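Local coordinates for sporulation inhibitor of replication protein SirA (Bacillus subtilis, PDB 4TPS) that inhibits initiation of DNA replication during sporulation, preventing over-initiation and enforcing diploidy, possibly by binding domain I of DnaA, at residues 14-18 / 19-23. Residues are numbered along the deposited sequence; the frame is centred on the assembly and turned at random. Where two conformers were deposited one is given.
Sequences YLIKE and EFANH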
ATOM      1  N   TYR A  14      -0.324   8.872  -0.361  1.00 12.57           N
ATOM      2  CA  TYR A  14      -0.039   7.867  -1.418  1.00 12.99           C
ATOM      3  C   TYR A  14      -1.193   7.771  -2.405  1.00 13.03           C
ATOM      4  O   TYR A  14      -2.340   8.045  -2.069  1.00 14.47           O
ATOM      5  CB  TYR A  14       0.182   6.482  -0.769  1.00 13.66           C
ATOM      6  CG  TYR A  14       1.479   6.334  -0.018  1.00 15.03           C
ATOM      7  CD1 TYR A  14       1.596   6.760   1.313  1.00 15.34           C
ATOM      8  CD2 TYR A  14       2.544   5.687  -0.588  1.00 15.79           C
ATOM      9  CE1 TYR A  14       2.771   6.561   2.018  1.00 18.12           C
ATOM     10  CE2 TYR A  14       3.743   5.482   0.107  1.00 16.31           C
ATOM     11  CZ  TYR A  14       3.854   5.937   1.404  1.00 20.42           C
ATOM     12  OH  TYR A  14       4.994   5.753   2.093  1.00 21.10           O
ATOM     13  N   LEU A  15      -0.834   7.405  -3.642  1.00 12.61           N
ATOM     14  CA  LEU A  15      -1.774   7.184  -4.720  1.00 12.50           C
ATOM     15  C   LEU A  15      -2.093   5.676  -4.728  1.00 13.22           C
ATOM     16  O   LEU A  15      -1.229   4.848  -5.106  1.00 15.01           O
ATOM     17  CB  LEU A  15      -1.156   7.619  -6.032  1.00 13.60           C
ATOM     18  CG  LEU A  15      -2.085   7.602  -7.225  1.00 18.53           C
ATOM     19  CD1 LEU A  15      -3.379   8.327  -6.949  1.00 20.46           C
ATOM     20  CD2 LEU A  15      -1.395   8.145  -8.467  1.00 17.88           C
ATOM     21  N   ILE A  16      -3.260   5.331  -4.228  1.00 12.85           N
ATOM     22  CA  ILE A  16      -3.632   3.911  -4.000  1.00 12.90           C
ATOM     23  C   ILE A  16      -4.197   3.332  -5.314  1.00 14.65           C
ATOM     24  O   ILE A  16      -4.954   3.974  -6.034  1.00 16.17           O
ATOM     25  CB  ILE A  16      -4.686   3.763  -2.881  1.00 12.53           C
ATOM     26  CG1 ILE A  16      -4.272   4.483  -1.590  1.00 14.10           C
ATOM     27  CG2 ILE A  16      -5.021   2.284  -2.616  1.00 13.20           C
ATOM     28  CD1 ILE A  16      -2.947   4.045  -1.047  1.00 14.70           C
ATOM     29  N   LYS A  17      -3.786   2.100  -5.638  1.00 13.17           N
ATOM     30  CA  LYS A  17      -4.378   1.429  -6.765  1.00 15.40           C
ATOM     31  C   LYS A  17      -5.832   1.156  -6.536  1.00 15.18           C
ATOM     32  O   LYS A  17      -6.292   0.781  -5.424  1.00 13.42           O
ATOM     33  CB  LYS A  17      -3.629   0.145  -7.045  1.00 17.33           C
ATOM     34  CG  LYS A  17      -2.229   0.297  -7.618  1.00 17.94           C
ATOM     35  CD  LYS A  17      -1.588  -1.042  -7.908  1.00 17.79           C
ATOM     36  CE  LYS A  17      -0.235  -0.966  -8.604  1.00 19.49           C
ATOM     37  NZ  LYS A  17       0.290  -2.349  -8.736  1.00 20.80           N
ATOM     38  N   GLU A  18      -6.590   1.338  -7.616  1.00 18.17           N
ATOM     39  CA  GLU A  18      -8.020   1.102  -7.636  1.00 20.46           C
ATOM     40  C   GLU A  18      -8.469  -0.225  -6.998  1.00 14.98           C
ATOM     41  O   GLU A  18      -9.404  -0.265  -6.219  1.00 20.16           O
ATOM     42  CB  GLU A  18      -8.461   1.137  -9.112  1.00 29.93           C
ATOM     43  CG  GLU A  18      -8.591   2.555  -9.657  1.00 38.73           C
ATOM     44  CD  GLU A  18      -7.336   3.255 -10.185  1.00 55.89           C
ATOM     45  OE1 GLU A  18      -6.207   2.846  -9.841  1.00 55.26           O
ATOM     46  OE2 GLU A  18      -7.498   4.265 -10.941  1.00 86.61           O
ATOM     47  N   GLU A  19      -7.739  -1.305  -7.284  1.00 17.47           N
ATOM     48  CA  GLU A  19      -8.158  -2.589  -6.785  1.00 17.80           C
ATOM     49  C   GLU A  19      -8.161  -2.619  -5.260  1.00 17.06           C
ATOM     50  O   GLU A  19      -9.016  -3.213  -4.620  1.00 18.02           O
ATOM     51  CB  GLU A  19      -7.230  -3.669  -7.389  1.00 24.19           C
ATOM     52  CG  GLU A  19      -7.402  -5.049  -6.873  1.00 29.45           C
ATOM     53  CD  GLU A  19      -6.482  -6.036  -7.585  1.00 32.37           C
ATOM     54  OE1 GLU A  19      -5.297  -5.679  -7.909  1.00 30.15           O
ATOM     55  OE2 GLU A  19      -6.949  -7.186  -7.812  1.00 31.78           O
ATOM     56  N   PHE A  20      -7.122  -2.024  -4.675  1.00 16.32           N
ATOM     57  CA  PHE A  20      -6.987  -2.001  -3.208  1.00 15.66           C
ATOM     58  C   PHE A  20      -7.877  -0.979  -2.527  1.00 15.28           C
ATOM     59  O   PHE A  20      -8.397  -1.245  -1.435  1.00 16.22           O
ATOM     60  CB  PHE A  20      -5.497  -1.849  -2.872  1.00 13.96           C
ATOM     61  CG  PHE A  20      -4.753  -3.117  -3.189  1.00 13.94           C
ATOM     62  CD1 PHE A  20      -4.742  -4.147  -2.265  1.00 17.74           C
ATOM     63  CD2 PHE A  20      -4.156  -3.301  -4.421  1.00 15.05           C
ATOM     64  CE1 PHE A  20      -4.130  -5.368  -2.587  1.00 17.73           C
ATOM     65  CE2 PHE A  20      -3.575  -4.515  -4.729  1.00 16.39           C
ATOM     66  CZ  PHE A  20      -3.518  -5.502  -3.809  1.00 19.63           C
ATOM     67  N   ALA A  21      -8.073   0.145  -3.189  1.00 17.40           N
ATOM     68  CA  ALA A  21      -9.036   1.149  -2.691  1.00 16.98           C
ATOM     69  C   ALA A  21     -10.422   0.527  -2.528  1.00 19.75           C
ATOM     70  O   ALA A  21     -11.105   0.703  -1.500  1.00 19.12           O
ATOM     71  CB  ALA A  21      -9.047   2.377  -3.591  1.00 21.50           C
ATOM     72  N   ASN A  22     -10.846  -0.195  -3.563  1.00 18.29           N
ATOM     73  CA  ASN A  22     -12.106  -0.887  -3.513  0.50 19.01           C
ATOM     74  C   ASN A  22     -12.162  -1.952  -2.427  1.00 18.04           C
ATOM     75  O   ASN A  22     -13.124  -2.039  -1.651  1.00 18.54           O
ATOM     76  CB  ASN A  22     -12.436  -1.365  -4.924  0.50 17.92           C
ATOM     77  CG  ASN A  22     -12.866  -0.196  -5.818  0.50 22.57           C
ATOM     78  OD1 ASN A  22     -13.326   0.850  -5.318  0.50 26.34           O
ATOM     79  ND2 ASN A  22     -12.700  -0.341  -7.124  0.50 29.77           N
ATOM     80  N   HIS A  23     -11.144  -2.783  -2.383  1.00 18.72           N
ATOM     81  CA  HIS A  23     -11.088  -3.857  -1.404  1.00 18.02           C
ATOM     82  C   HIS A  23     -11.178  -3.322   0.042  1.00 18.69           C
ATOM     83  O   HIS A  23     -11.834  -3.939   0.843  1.00 18.42           O
ATOM     84  CB  HIS A  23      -9.823  -4.688  -1.590  1.00 20.62           C
ATOM     85  CG  HIS A  23      -9.763  -5.920  -0.743  1.00 20.40           C
ATOM     86  ND1 HIS A  23     -10.659  -6.964  -0.878  1.00 22.07           N
ATOM     87  CD2 HIS A  23      -8.910  -6.283   0.254  1.00 22.73           C
ATOM     88  CE1 HIS A  23     -10.355  -7.922  -0.020  1.00 26.13           C
ATOM     89  NE2 HIS A  23      -9.291  -7.545   0.669  1.00 25.76           N
TER
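Ile16 of strand 9-16 lays its CG2 methyl against the first turn of helix 18-23. From CB the side chain forks. CG2, anti to the backbone N because chi1 is -52°, packs on Ala21: Ile16 CG2 lies 3.8 Å from Ala21 N and 4.1 Å from Ala21 CB. The same methyl brushes Phe20 CB at 4.2 Å. The other branch, CG1 and CD1, turns from the helix, and the side chain also packs on Met31 and Phe35 of helix 28-39. The turn itself is closed by the main chain. Lys17 O takes a straight bond from Ala21 N, 2.9 Å long with an N-H...O angle of 168°, and a weak, bent second one from Phe20 N. One residue on, Asn22 N reaches Glu18 O at 3.0 Å, again nearly straight. The Phe20 ring offers an edge to Lys17, whose CB sits close to the ring plane, 4.4 Å from Phe20 CD2. Beyond CB the lysine runs out extended; NZ hydrogen-bonds to Tyr57 O, and the lysine makes a cation-pi contact with Tyr57. Phe20 and His23 also meet aromatic side chains of the chain of another protein in the assembly, and His23 NE2 hydrogen-bonds to an acidic side chain of that chain. This is a strand-to-helix junction with Lys17 at the N-cap position, where an inner strand of the antiparallel sheet runs, through Lys17, into the short helix 18-23, which belongs to a protein-protein interface.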